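Local coordinates for protein beta-glucuronidase (Dictyoglomus thermophilum, PDB 6XXW) that probably hydrolyses beta-D-glucuronides, releasing glucuronic acid, as a family 2 glycoside hydrolase, at residues A210-S215 with G243-K248; T203-N208 with I280-V285; V225-K230 with Y259-E264; L351-G356 with K403-V408. All coordinates share one frame; numbering follows the deposited sequence.

Interaction 1: residues A210-S215 with G243-K248; sequences ALVKYS and GVLEVK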
loop_
_atom_site.group_PDB
_atom_site.type_symbol
_atom_site.label_atom_id
_atom_site.label_comp_id
_atom_site.label_asym_id
_atom_site.label_seq_id
_atom_site.Cartn_x
_atom_site.Cartn_y
_atom_site.Cartn_z
ATOM N N ALA A 210 21.648 18.757 -46.651
ATOM C CA ALA A 210 22.077 17.533 -46.004
ATOM C C ALA A 210 22.319 16.480 -47.074
ATOM O O ALA A 210 21.681 16.489 -48.136
ATOM C CB ALA A 210 21.041 17.041 -44.987
ATOM N N LEU A 211 23.264 15.588 -46.801
ATOM C CA LEU A 211 23.545 14.458 -47.672
ATOM C C LEU A 211 23.197 13.174 -46.947
ATOM O O LEU A 211 23.513 13.012 -45.765
ATOM C CB LEU A 211 25.009 14.430 -48.096
ATOM C CG LEU A 211 25.529 15.791 -48.532
ATOM C CD1 LEU A 211 27.014 15.848 -48.262
ATOM C CD2 LEU A 211 25.213 15.996 -50.002
ATOM N N VAL A 212 22.522 12.283 -47.647
ATOM C CA VAL A 212 22.269 10.941 -47.164
ATOM C C VAL A 212 23.091 10.028 -48.053
ATOM O O VAL A 212 22.751 9.828 -49.226
ATOM C CB VAL A 212 20.775 10.590 -47.209
ATOM C CG1 VAL A 212 20.567 9.148 -46.817
ATOM C CG2 VAL A 212 19.980 11.520 -46.293
ATOM N N LYS A 213 24.194 9.509 -47.519
ATOM C CA LYS A 213 25.062 8.612 -48.273
ATOM C C LYS A 213 24.674 7.169 -47.995
ATOM O O LYS A 213 24.371 6.805 -46.858
ATOM C CB LYS A 213 26.528 8.843 -47.911
ATOM C CG LYS A 213 27.019 10.252 -48.203
ATOM C CD LYS A 213 28.418 10.466 -47.628
ATOM C CE LYS A 213 29.111 11.664 -48.253
ATOM N NZ LYS A 213 30.577 11.673 -47.962
ATOM N N TYR A 214 24.660 6.345 -49.036
ATOM C CA TYR A 214 24.138 5.002 -48.859
ATOM C C TYR A 214 24.961 4.000 -49.650
ATOM O O TYR A 214 25.585 4.328 -50.664
ATOM C CB TYR A 214 22.654 4.903 -49.258
ATOM C CG TYR A 214 22.406 4.959 -50.757
ATOM C CD1 TYR A 214 22.438 3.798 -51.538
ATOM C CD2 TYR A 214 22.150 6.173 -51.390
ATOM C CE1 TYR A 214 22.216 3.852 -52.931
ATOM C CE2 TYR A 214 21.936 6.236 -52.773
ATOM C CZ TYR A 214 21.975 5.074 -53.530
ATOM O OH TYR A 214 21.760 5.132 -54.891
ATOM N N SER A 215 24.937 2.768 -49.160
ATOM C CA SER A 215 25.473 1.596 -49.831
ATOM C C SER A 215 24.518 0.445 -49.577
ATOM O O SER A 215 23.995 0.306 -48.468
ATOM C CB SER A 215 26.879 1.260 -49.305
ATOM O OG SER A 215 27.612 0.593 -50.310
ATOM N N GLY A 243 25.641 5.565 -53.390
ATOM C CA GLY A 243 25.501 6.925 -53.861
ATOM C C GLY A 243 25.186 7.896 -52.743
ATOM O O GLY A 243 25.252 7.564 -51.556
ATOM N N VAL A 244 24.866 9.117 -53.158
ATOM C CA VAL A 244 24.590 10.213 -52.242
ATOM C C VAL A 244 23.272 10.851 -52.662
ATOM O O VAL A 244 23.013 11.028 -53.856
ATOM C CB VAL A 244 25.733 11.253 -52.222
ATOM C CG1 VAL A 244 27.053 10.603 -51.839
ATOM C CG2 VAL A 244 25.878 11.930 -53.581
ATOM N N LEU A 245 22.422 11.143 -51.689
ATOM C CA LEU A 245 21.169 11.852 -51.912
ATOM C C LEU A 245 21.288 13.232 -51.286
ATOM O O LEU A 245 21.613 13.345 -50.099
ATOM C CB LEU A 245 19.992 11.084 -51.307
ATOM C CG LEU A 245 19.782 9.656 -51.832
ATOM C CD1 LEU A 245 19.143 8.762 -50.759
ATOM C CD2 LEU A 245 18.929 9.671 -53.105
ATOM N N GLU A 246 21.039 14.276 -52.073
ATOM C CA GLU A 246 21.121 15.642 -51.570
ATOM C C GLU A 246 19.739 16.141 -51.185
ATOM O O GLU A 246 18.805 16.088 -51.994
ATOM C CB GLU A 246 21.730 16.601 -52.589
ATOM C CG GLU A 246 22.083 17.940 -51.950
ATOM C CD GLU A 246 22.512 18.984 -52.953
ATOM O OE1 GLU A 246 22.657 18.626 -54.139
ATOM O OE2 GLU A 246 22.699 20.157 -52.550
ATOM N N VAL A 247 19.620 16.660 -49.968
ATOM C CA VAL A 247 18.367 17.224 -49.480
ATOM C C VAL A 247 18.593 18.713 -49.253
ATOM O O VAL A 247 19.305 19.105 -48.321
ATOM C CB VAL A 247 17.876 16.529 -48.200
ATOM C CG1 VAL A 247 16.577 17.146 -47.713
ATOM C CG2 VAL A 247 17.651 15.062 -48.474
ATOM N N LYS A 248 17.997 19.538 -50.106
ATOM C CA LYS A 248 18.082 20.980 -49.931
ATOM C C LYS A 248 17.083 21.414 -48.867
ATOM O O LYS A 248 15.963 20.904 -48.807
ATOM C CB LYS A 248 17.810 21.697 -51.256
ATOM C CG LYS A 248 17.986 23.210 -51.181
ATOM C CD LYS A 248 19.199 23.676 -51.983
ATOM C CE LYS A 248 19.843 24.904 -51.347
ATOM N NZ LYS A 248 20.988 25.421 -52.151
#
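The three-stranded sheet of an immunoglobulin-like beta-sandwich supplies this antiparallel pair, in which Ala210 to Ser215 lies beside Gly243 to Lys248 with the strand directions 158° apart. Ala210 with Val247, Val212 with Leu245 and Tyr214 with Gly243 form hydrogen-bonded pairs, each closed by two backbone bonds such as Val212 N to Leu245 O at 2.8 Å. In the non-hydrogen-bonded pairs between them CA-H groups lean on carbonyls, as where Leu211 CA lies 3.3 Å from Leu245 O.

The ring of Tyr214 is the striking feature. With chi1 at 73° its CG sits between the backbone N and the carbonyl carbon, which lays the ring against Gly243: Gly243 N stands 3.6 Å above the ring plane, over its centre, and Gly243 CA makes a CH-pi contact 4.2 Å from the Tyr214 centroid. Glycine suits the place both because a CB would come close to Tyr214 OH and because its nearly fully extended backbone would jam a CB against the preceding carbonyl. Tyr214 OH bonds Gly240 O and Asn238 ND2.

Side chains alternate between the sandwich core and the outer face. Inward, Tyr214 packs on Val225, Leu245 on Val225 and Leu263, and Val247 on Leu227 and Tyr261, while Ala210 and Val212 meet Ile282; Leu245 CD1 also reaches Tyr214 CD2 at 4.0 Å, obliquely to the ring. On the outer face Lys213 and Val244 point the same way, side by side, with Lys213 CG 3.7 Å from Val244 CG1, while the extended Lys213 chain carries NZ to a salt bridge with Glu204.

Interaction 2: residues T203-N208 with I280-V285; sequences TELSNN and IGIRTV. With TRS (2-amino-2-hydroxymethyl-propane-1,3-diol), chain H.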
loop_
_atom_site.group_PDB
_atom_site.type_symbol
_atom_site.label_atom_id
_atom_site.label_comp_id
_atom_site.label_asym_id
_atom_site.label_seq_id
_atom_site.Cartn_x
_atom_site.Cartn_y
_atom_site.Cartn_z
ATOM N N THR A 203 24.419 10.252 -42.624
ATOM C CA THR A 203 23.963 11.598 -42.944
ATOM C C THR A 203 25.024 12.626 -42.564
ATOM O O THR A 203 25.677 12.510 -41.523
ATOM C CB THR A 203 22.630 11.916 -42.256
ATOM O OG1 THR A 203 22.800 11.927 -40.837
ATOM C CG2 THR A 203 21.571 10.884 -42.638
ATOM N N GLU A 204 25.211 13.608 -43.445
ATOM C CA GLU A 204 26.163 14.692 -43.263
ATOM C C GLU A 204 25.457 16.007 -43.555
ATOM O O GLU A 204 24.462 16.050 -44.284
ATOM C CB GLU A 204 27.385 14.555 -44.192
ATOM C CG GLU A 204 28.213 13.293 -43.997
ATOM C CD GLU A 204 29.327 13.158 -45.032
ATOM O OE1 GLU A 204 29.959 12.081 -45.094
ATOM O OE2 GLU A 204 29.572 14.127 -45.786
ATOM N N LEU A 205 25.984 17.085 -42.986
ATOM C CA LEU A 205 25.511 18.432 -43.277
ATOM C C LEU A 205 26.532 19.112 -44.175
ATOM O O LEU A 205 27.734 19.050 -43.909
ATOM C CB LEU A 205 25.306 19.234 -41.993
ATOM C CG LEU A 205 24.491 18.531 -40.908
ATOM C CD1 LEU A 205 24.436 19.380 -39.650
ATOM C CD2 LEU A 205 23.097 18.208 -41.412
ATOM N N SER A 206 26.064 19.754 -45.240
ATOM C CA SER A 206 26.971 20.335 -46.225
ATOM C C SER A 206 26.355 21.625 -46.745
ATOM O O SER A 206 25.342 21.587 -47.451
ATOM C CB SER A 206 27.245 19.346 -47.362
ATOM O OG SER A 206 28.141 19.883 -48.328
ATOM N N ASN A 207 26.974 22.757 -46.400
ATOM C CA ASN A 207 26.502 24.092 -46.778
ATOM C C ASN A 207 25.097 24.252 -46.214
ATOM O O ASN A 207 24.942 24.160 -44.985
ATOM C CB ASN A 207 26.651 24.265 -48.292
ATOM C CG ASN A 207 28.101 24.270 -48.724
ATOM O OD1 ASN A 207 28.992 24.483 -47.900
ATOM N ND2 ASN A 207 28.350 24.027 -50.010
ATOM N N ASN A 208 24.070 24.473 -47.033
ATOM C CA ASN A 208 22.695 24.550 -46.566
ATOM C C ASN A 208 21.910 23.283 -46.862
ATOM O O ASN A 208 20.678 23.293 -46.779
ATOM C CB ASN A 208 21.987 25.749 -47.198
ATOM C CG ASN A 208 22.298 27.041 -46.488
ATOM O OD1 ASN A 208 22.736 27.041 -45.336
ATOM N ND2 ASN A 208 22.072 28.157 -47.170
ATOM N N ILE A 280 14.227 7.292 -41.962
ATOM C CA ILE A 280 15.539 7.657 -41.446
ATOM C C ILE A 280 15.472 9.101 -40.971
ATOM O O ILE A 280 14.563 9.848 -41.323
ATOM C CB ILE A 280 16.661 7.492 -42.495
ATOM C CG1 ILE A 280 16.383 8.384 -43.711
ATOM C CG2 ILE A 280 16.822 6.024 -42.910
ATOM C CD1 ILE A 280 17.542 8.443 -44.676
ATOM N N GLY A 281 16.454 9.488 -40.178
ATOM C CA GLY A 281 16.546 10.853 -39.686
ATOM C C GLY A 281 17.902 11.444 -40.005
ATOM O O GLY A 281 18.919 10.750 -39.971
ATOM N N ILE A 282 17.907 12.729 -40.330
ATOM C CA ILE A 282 19.125 13.441 -40.695
ATOM C C ILE A 282 19.646 14.152 -39.448
ATOM O O ILE A 282 19.057 15.138 -38.990
ATOM C CB ILE A 282 18.874 14.431 -41.843
ATOM C CG1 ILE A 282 18.502 13.688 -43.132
ATOM C CG2 ILE A 282 20.100 15.314 -42.066
ATOM C CD1 ILE A 282 17.980 14.615 -44.234
ATOM N N ARG A 283 20.751 13.656 -38.888
ATOM C CA ARG A 283 21.380 14.315 -37.752
ATOM C C ARG A 283 22.843 13.900 -37.664
ATOM O O ARG A 283 23.229 12.824 -38.127
ATOM C CB ARG A 283 20.666 13.989 -36.433
ATOM C CG ARG A 283 21.355 12.909 -35.585
ATOM C CD ARG A 283 20.856 11.558 -36.008
ATOM N NE ARG A 283 21.424 10.430 -35.257
ATOM C CZ ARG A 283 22.605 9.867 -35.508
ATOM N NH1 ARG A 283 23.392 10.349 -36.467
ATOM N NH2 ARG A 283 22.996 8.810 -34.805
ATOM N N THR A 284 23.646 14.757 -37.034
ATOM C CA THR A 284 25.036 14.442 -36.735
ATOM C C THR A 284 25.232 14.375 -35.230
ATOM O O THR A 284 24.520 15.036 -34.463
ATOM C CB THR A 284 26.007 15.479 -37.314
ATOM O OG1 THR A 284 25.727 16.760 -36.737
ATOM C CG2 THR A 284 25.864 15.557 -38.831
ATOM N N VAL A 285 26.214 13.585 -34.813
ATOM C CA VAL A 285 26.593 13.501 -33.408
ATOM C C VAL A 285 28.113 13.556 -33.313
ATOM O O VAL A 285 28.821 12.906 -34.091
ATOM C CB VAL A 285 26.005 12.239 -32.736
ATOM C CG1 VAL A 285 26.406 10.983 -33.480
ATOM C CG2 VAL A 285 26.453 12.156 -31.282
HETATM C C TRS H . 21.132 7.759 -39.654
HETATM C C1 TRS H . 21.706 6.398 -39.305
HETATM C C2 TRS H . 19.728 7.905 -39.115
HETATM C C3 TRS H . 22.011 8.822 -39.041
HETATM N N TRS H . 21.031 7.930 -41.101
HETATM O O1 TRS H . 22.984 6.230 -39.881
HETATM O O2 TRS H . 18.795 7.494 -40.073
HETATM O O3 TRS H . 21.431 10.071 -39.301
HETATM O O HOH W 1 25.506 11.630 -39.097
#
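Thr203 to Leu205 and Gly281 to Thr284 run 57° apart, their backbones nearest where Thr203 CA lies 5.6 Å from Ile282 CA. An outer strand of the three-stranded sheet in the immunoglobulin-like domain here meets the linker that leads on toward the TIM barrel. Thr203 does the polar work: OG1, set between its backbone N and carbonyl carbon (chi1 65°), faces the linker and accepts a weak, bent bond from Arg283 N at 3.3 Å, while CG2 touches Ile282. A water ties the two backbones by donating to both Thr203 O (2.6 Å) and Arg283 O (2.7 Å).

Farther along the strand, contact becomes apolar: Leu205 CG is 3.9 Å from Thr284 CG2, and Leu205 CD2 reaches Ile282 CG2, so the leucine branch lies against the threonine and isoleucine methyls.

Arg283 starts away from the strand, but the bend at chi2 brings its guanidinium back toward it, where it bonds the carbonyls of Pro406 and Val408 in the barrel domain. One guanidinium face lies against a Tris molecule, probably from the crystallisation liquor, with Arg283 NH1 3.3 Å from Tris C3. Tris O2 takes a bond from Gly281 N, and its O3 accepts from Thr203 OG1 at 2.8 Å while donating to Gly281 O at 2.7 Å.

Interaction 3: residues V225-K230 with Y259-E264; sequences VILRDK and YLYNLE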
loop_
_atom_site.group_PDB
_atom_site.type_symbol
_atom_site.label_atom_id
_atom_site.label_comp_id
_atom_site.label_asym_id
_atom_site.label_seq_id
_atom_site.Cartn_x
_atom_site.Cartn_y
_atom_site.Cartn_z
ATOM N N VAL A 225 16.870 4.599 -55.820
ATOM C CA VAL A 225 16.683 4.972 -54.422
ATOM C C VAL A 225 16.017 6.336 -54.394
ATOM O O VAL A 225 16.454 7.258 -55.091
ATOM C CB VAL A 225 18.019 4.996 -53.659
ATOM C CG1 VAL A 225 17.816 5.504 -52.251
ATOM C CG2 VAL A 225 18.661 3.605 -53.659
ATOM N N ILE A 226 14.958 6.461 -53.602
ATOM C CA ILE A 226 14.161 7.676 -53.531
ATOM C C ILE A 226 13.997 8.047 -52.067
ATOM O O ILE A 226 13.825 7.172 -51.216
ATOM C CB ILE A 226 12.786 7.488 -54.201
ATOM C CG1 ILE A 226 12.960 7.274 -55.706
ATOM C CG2 ILE A 226 11.868 8.667 -53.921
ATOM C CD1 ILE A 226 11.907 6.357 -56.286
ATOM N N LEU A 227 14.061 9.341 -51.779
ATOM C CA LEU A 227 13.837 9.867 -50.446
ATOM C C LEU A 227 12.610 10.767 -50.487
ATOM O O LEU A 227 12.506 11.638 -51.360
ATOM C CB LEU A 227 15.058 10.639 -49.967
ATOM C CG LEU A 227 15.134 10.920 -48.473
ATOM C CD1 LEU A 227 15.405 9.631 -47.722
ATOM C CD2 LEU A 227 16.230 11.917 -48.232
ATOM N N ARG A 228 11.681 10.545 -49.555
ATOM C CA ARG A 228 10.440 11.298 -49.469
ATOM C C ARG A 228 10.343 11.989 -48.119
ATOM O O ARG A 228 10.778 11.445 -47.100
ATOM C CB ARG A 228 9.220 10.389 -49.645
ATOM C CG ARG A 228 9.013 9.909 -51.054
ATOM C CD ARG A 228 7.819 8.988 -51.109
ATOM N NE ARG A 228 7.492 8.654 -52.485
ATOM C CZ ARG A 228 7.826 7.514 -53.060
ATOM N NH1 ARG A 228 8.504 6.598 -52.374
ATOM N NH2 ARG A 228 7.486 7.292 -54.319
ATOM N N ASP A 229 9.760 13.185 -48.113
ATOM C CA ASP A 229 9.561 13.921 -46.872
ATOM C C ASP A 229 8.274 13.441 -46.196
ATOM O O ASP A 229 7.654 12.455 -46.609
ATOM C CB ASP A 229 9.595 15.434 -47.130
ATOM C CG ASP A 229 8.389 15.951 -47.929
ATOM O OD1 ASP A 229 7.406 15.213 -48.148
ATOM O OD2 ASP A 229 8.434 17.130 -48.340
ATOM N N LYS A 230 7.859 14.167 -45.152
ATOM C CA LYS A 230 6.690 13.796 -44.356
ATOM C C LYS A 230 5.416 13.734 -45.191
ATOM O O LYS A 230 4.513 12.944 -44.886
ATOM C CB LYS A 230 6.498 14.801 -43.215
ATOM C CG LYS A 230 6.326 16.251 -43.701
ATOM C CD LYS A 230 6.217 17.269 -42.563
ATOM C CE LYS A 230 6.773 18.630 -43.015
ATOM N NZ LYS A 230 6.602 19.710 -41.988
ATOM N N TYR A 259 11.976 14.773 -37.019
ATOM C CA TYR A 259 11.590 14.696 -38.421
ATOM C C TYR A 259 12.215 13.469 -39.085
ATOM O O TYR A 259 13.429 13.257 -38.996
ATOM C CB TYR A 259 11.992 15.969 -39.157
ATOM C CG TYR A 259 11.283 16.099 -40.490
ATOM C CD1 TYR A 259 11.763 15.448 -41.621
ATOM C CD2 TYR A 259 10.126 16.851 -40.607
ATOM C CE1 TYR A 259 11.120 15.554 -42.832
ATOM C CE2 TYR A 259 9.476 16.961 -41.812
ATOM C CZ TYR A 259 9.973 16.315 -42.919
ATOM O OH TYR A 259 9.318 16.427 -44.117
ATOM N N LEU A 260 11.381 12.660 -39.748
ATOM C CA LEU A 260 11.838 11.469 -40.460
ATOM C C LEU A 260 11.534 11.576 -41.952
ATOM O O LEU A 260 10.429 11.955 -42.341
ATOM C CB LEU A 260 11.182 10.203 -39.888
ATOM C CG LEU A 260 11.553 9.854 -38.439
ATOM C CD1 LEU A 260 10.667 8.731 -37.899
ATOM C CD2 LEU A 260 13.043 9.480 -38.327
ATOM N N TYR A 261 12.517 11.236 -42.777
ATOM C CA TYR A 261 12.348 11.036 -44.209
ATOM C C TYR A 261 12.212 9.542 -44.468
ATOM O O TYR A 261 12.754 8.722 -43.723
ATOM C CB TYR A 261 13.555 11.582 -44.987
ATOM C CG TYR A 261 13.721 13.084 -44.954
ATOM C CD1 TYR A 261 14.304 13.716 -43.862
ATOM C CD2 TYR A 261 13.294 13.874 -46.017
ATOM C CE1 TYR A 261 14.455 15.096 -43.822
ATOM C CE2 TYR A 261 13.442 15.252 -45.990
ATOM C CZ TYR A 261 14.029 15.857 -44.886
ATOM O OH TYR A 261 14.187 17.225 -44.851
ATOM N N ASN A 262 11.498 9.177 -45.527
ATOM C CA ASN A 262 11.325 7.770 -45.864
ATOM C C ASN A 262 12.237 7.421 -47.031
ATOM O O ASN A 262 12.134 8.016 -48.106
ATOM C CB ASN A 262 9.878 7.428 -46.210
ATOM C CG ASN A 262 9.656 5.932 -46.317
ATOM O OD1 ASN A 262 9.656 5.363 -47.420
ATOM N ND2 ASN A 262 9.494 5.277 -45.170
ATOM N N LEU A 263 13.131 6.470 -46.802
ATOM C CA LEU A 263 14.057 6.002 -47.817
ATOM C C LEU A 263 13.452 4.778 -48.486
ATOM O O LEU A 263 13.138 3.794 -47.807
ATOM C CB LEU A 263 15.403 5.661 -47.188
ATOM C CG LEU A 263 16.505 5.184 -48.126
ATOM C CD1 LEU A 263 16.963 6.323 -49.001
ATOM C CD2 LEU A 263 17.670 4.640 -47.293
ATOM N N GLU A 264 13.283 4.838 -49.805
ATOM C CA GLU A 264 12.775 3.713 -50.580
ATOM C C GLU A 264 13.863 3.174 -51.502
ATOM O O GLU A 264 14.443 3.925 -52.294
ATOM C CB GLU A 264 11.548 4.116 -51.401
ATOM C CG GLU A 264 10.983 2.971 -52.234
ATOM C CD GLU A 264 9.926 3.435 -53.231
ATOM O OE1 GLU A 264 8.876 3.954 -52.795
ATOM O OE2 GLU A 264 10.149 3.273 -54.448
HETATM O O HOH W 2 10.051 6.997 -49.593
HETATM O O HOH W 3 7.933 4.934 -55.309
#
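Lys230 meets the ring of Tyr259 at its edge, CD and CE both near CE2, and the two side chains cross at about a right angle. Asp229 CB reaches the same ring edge, and Tyr259 OH accepts a nearly straight bond from Lys230 N (2.9 Å, 169°), so the tyrosine fastens the turn beyond strand 223-228. Tyr259 CE1 in turn sits over one face of Tyr261, toward the rim. The guanidinium of Arg228 has Ile226 CG2 over one face and two waters in plane at its edge.

At that edge Arg228 NH1 also forms a salt bridge with Glu264 OE1 at 2.7 Å, nearly in the guanidinium plane but 55° out of the carboxylate plane. Extended chains on both residues let the charges meet across the strands. One water links Arg228 NH2 to Glu264 OE1, which has a second salt bridge to Arg277 and should thereby be favoured as carboxylate.

On the other face, leucine and valine suit the apolar interior: Leu227 CD1 packs 3.9 Å from Leu263 CD1, and Val225 CG1 lies tightly on Leu263 CD1 at 3.5 Å. Leu227 and Leu263 turn to the sheet that holds Leu245 and Val247, the two-sheet packing of an immunoglobulin-like beta-sandwich.

Interaction 4: residues L351-G356 with K403-V408; sequences LADQYG and KNHPSV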
loop_
_atom_site.group_PDB
_atom_site.type_symbol
_atom_site.label_atom_id
_atom_site.label_comp_id
_atom_site.label_asym_id
_atom_site.label_seq_id
_atom_site.Cartn_x
_atom_site.Cartn_y
_atom_site.Cartn_z
ATOM N N LEU A 351 10.318 3.357 -32.394
ATOM C CA LEU A 351 9.536 4.321 -31.632
ATOM C C LEU A 351 10.396 5.495 -31.174
ATOM O O LEU A 351 9.959 6.650 -31.237
ATOM C CB LEU A 351 8.873 3.633 -30.437
ATOM C CG LEU A 351 7.743 2.649 -30.766
ATOM C CD1 LEU A 351 7.259 1.941 -29.491
ATOM C CD2 LEU A 351 6.607 3.415 -31.432
ATOM N N ALA A 352 11.625 5.233 -30.714
ATOM C CA ALA A 352 12.474 6.352 -30.324
ATOM C C ALA A 352 12.736 7.273 -31.514
ATOM O O ALA A 352 12.781 8.504 -31.353
ATOM C CB ALA A 352 13.772 5.849 -29.707
ATOM N N ASP A 353 12.858 6.696 -32.722
ATOM C CA ASP A 353 12.963 7.496 -33.947
ATOM C C ASP A 353 11.738 8.392 -34.129
ATOM O O ASP A 353 11.860 9.570 -34.489
ATOM C CB ASP A 353 13.110 6.597 -35.191
ATOM C CG ASP A 353 14.391 5.733 -35.205
ATOM O OD1 ASP A 353 15.377 5.994 -34.454
ATOM O OD2 ASP A 353 14.408 4.771 -36.025
ATOM N N GLN A 354 10.540 7.832 -33.928
ATOM C CA GLN A 354 9.298 8.587 -34.118
ATOM C C GLN A 354 9.120 9.672 -33.065
ATOM O O GLN A 354 8.621 10.766 -33.366
ATOM C CB GLN A 354 8.100 7.640 -34.090
ATOM C CG GLN A 354 8.085 6.636 -35.251
ATOM C CD GLN A 354 7.597 7.265 -36.524
ATOM O OE1 GLN A 354 6.800 8.208 -36.486
ATOM N NE2 GLN A 354 8.069 6.756 -37.671
ATOM N N TYR A 355 9.479 9.377 -31.819
ATOM C CA TYR A 355 9.231 10.299 -30.723
ATOM C C TYR A 355 10.357 11.309 -30.523
ATOM O O TYR A 355 10.162 12.296 -29.811
ATOM C CB TYR A 355 9.028 9.511 -29.421
ATOM C CG TYR A 355 7.617 9.010 -29.175
ATOM C CD1 TYR A 355 6.727 9.745 -28.393
ATOM C CD2 TYR A 355 7.180 7.796 -29.704
ATOM C CE1 TYR A 355 5.435 9.296 -28.155
ATOM C CE2 TYR A 355 5.888 7.328 -29.466
ATOM C CZ TYR A 355 5.017 8.092 -28.695
ATOM O OH TYR A 355 3.730 7.656 -28.445
ATOM N N GLY A 356 11.528 11.085 -31.105
ATOM C CA GLY A 356 12.650 11.988 -30.898
ATOM C C GLY A 356 13.264 11.842 -29.523
ATOM O O GLY A 356 13.406 12.816 -28.777
ATOM N N LYS A 403 22.482 0.274 -36.976
ATOM C CA LYS A 403 23.311 1.346 -37.527
ATOM C C LYS A 403 22.515 2.455 -38.208
ATOM O O LYS A 403 23.028 3.575 -38.318
ATOM C CB LYS A 403 24.318 0.777 -38.544
ATOM C CG LYS A 403 23.633 -0.050 -39.665
ATOM C CD LYS A 403 24.623 -0.620 -40.654
ATOM C CE LYS A 403 23.926 -1.452 -41.738
ATOM N NZ LYS A 403 23.579 -2.841 -41.323
ATOM N N ASN A 404 21.291 2.186 -38.677
ATOM C CA ASN A 404 20.515 3.175 -39.433
ATOM C C ASN A 404 19.435 3.895 -38.612
ATOM O O ASN A 404 18.661 4.675 -39.181
ATOM C CB ASN A 404 19.882 2.515 -40.661
ATOM C CG ASN A 404 20.935 2.005 -41.629
ATOM O OD1 ASN A 404 21.985 2.617 -41.768
ATOM N ND2 ASN A 404 20.673 0.865 -42.264
ATOM N N HIS A 405 19.376 3.686 -37.296
ATOM C CA HIS A 405 18.399 4.393 -36.471
ATOM C C HIS A 405 18.954 5.756 -36.072
ATOM O O HIS A 405 20.027 5.820 -35.453
ATOM C CB HIS A 405 18.056 3.590 -35.221
ATOM C CG HIS A 405 17.148 2.431 -35.477
ATOM N ND1 HIS A 405 15.806 2.585 -35.763
ATOM C CD2 HIS A 405 17.386 1.097 -35.496
ATOM C CE1 HIS A 405 15.256 1.398 -35.946
ATOM N NE2 HIS A 405 16.193 0.478 -35.789
ATOM N N PRO A 406 18.269 6.856 -36.383
ATOM C CA PRO A 406 18.744 8.163 -35.896
ATOM C C PRO A 406 18.741 8.276 -34.375
ATOM O O PRO A 406 19.562 9.012 -33.811
ATOM C CB PRO A 406 17.765 9.160 -36.549
ATOM C CG PRO A 406 16.508 8.359 -36.792
ATOM C CD PRO A 406 16.980 6.945 -37.101
ATOM N N SER A 407 17.866 7.533 -33.696
ATOM C CA SER A 407 17.722 7.671 -32.250
ATOM C C SER A 407 18.946 7.160 -31.494
ATOM O O SER A 407 19.252 7.679 -30.411
ATOM C CB SER A 407 16.464 6.936 -31.775
ATOM O OG SER A 407 16.566 5.527 -31.998
ATOM N N VAL A 408 19.648 6.148 -32.018
ATOM C CA VAL A 408 20.871 5.694 -31.360
ATOM C C VAL A 408 21.967 6.728 -31.594
ATOM O O VAL A 408 22.371 6.984 -32.738
ATOM C CB VAL A 408 21.315 4.314 -31.869
ATOM C CG1 VAL A 408 22.635 3.901 -31.165
ATOM C CG2 VAL A 408 20.245 3.259 -31.676
#
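Asp353 binds three donors from the loop His405 to Ser407 with its one carboxylate. His405 ND1 gives a nearly straight bond to Asp353 OD2 at 2.6 Å, meeting it on the syn side, with the oxygen in the imidazole plane; ring and carboxylate planes are 37° apart. Asp353 OD1 accepts twice from Ser407, from OG at 2.8 Å and from N at 3.0 Å, the donors coming from opposite faces of the carboxylate plane. Serine fits because chi1 of 64° folds OG between its backbone N and carbonyl carbon, so hydroxyl and amide reach one oxygen together. Pro406 CD lies 3.2 Å from Asp353 OD1, and the small Ala352 lets its CB approach Ser407 CB to 3.6 Å.

Outside this shell, Leu349 packs on His405, and Ser407 shares a backbone bond with Val359, which puts the loop at the start of barrel strand 408-415, beside its parallel neighbour 358-362. The carbonyl of Asp353 takes the indole N-H of Trp253. Gly356, with positive phi, ends the helix that presents the aspartate.

Three donors on a buried carboxylate should favour its ionised form, and the proton on ND1 makes His405 a donor to it, consistent with a structural His-carboxylate bond in the TIM barrel.

From the N terminus, residues 203-208 open a loop of 71 intervening residues, closed at 280-285 by interaction 2. Interactions 1 and 3 both fall within it and cross: 210-215 and 225-230 come first, then their partners 243-248 and 259-264. The crossing reflects the sandwich, since interaction 1 belongs to one sheet and interaction 3 to the other, with Val247 packing on Leu227 and Leu245 on Leu263 between them. Interaction 2 touches both, through Glu204 with Leu211 and Ile280 with Tyr261. Interaction 4 follows in series, closing a 46-residue loop in the TIM barrel; Arg283 and Leu260 reach Pro406 and so join the domains.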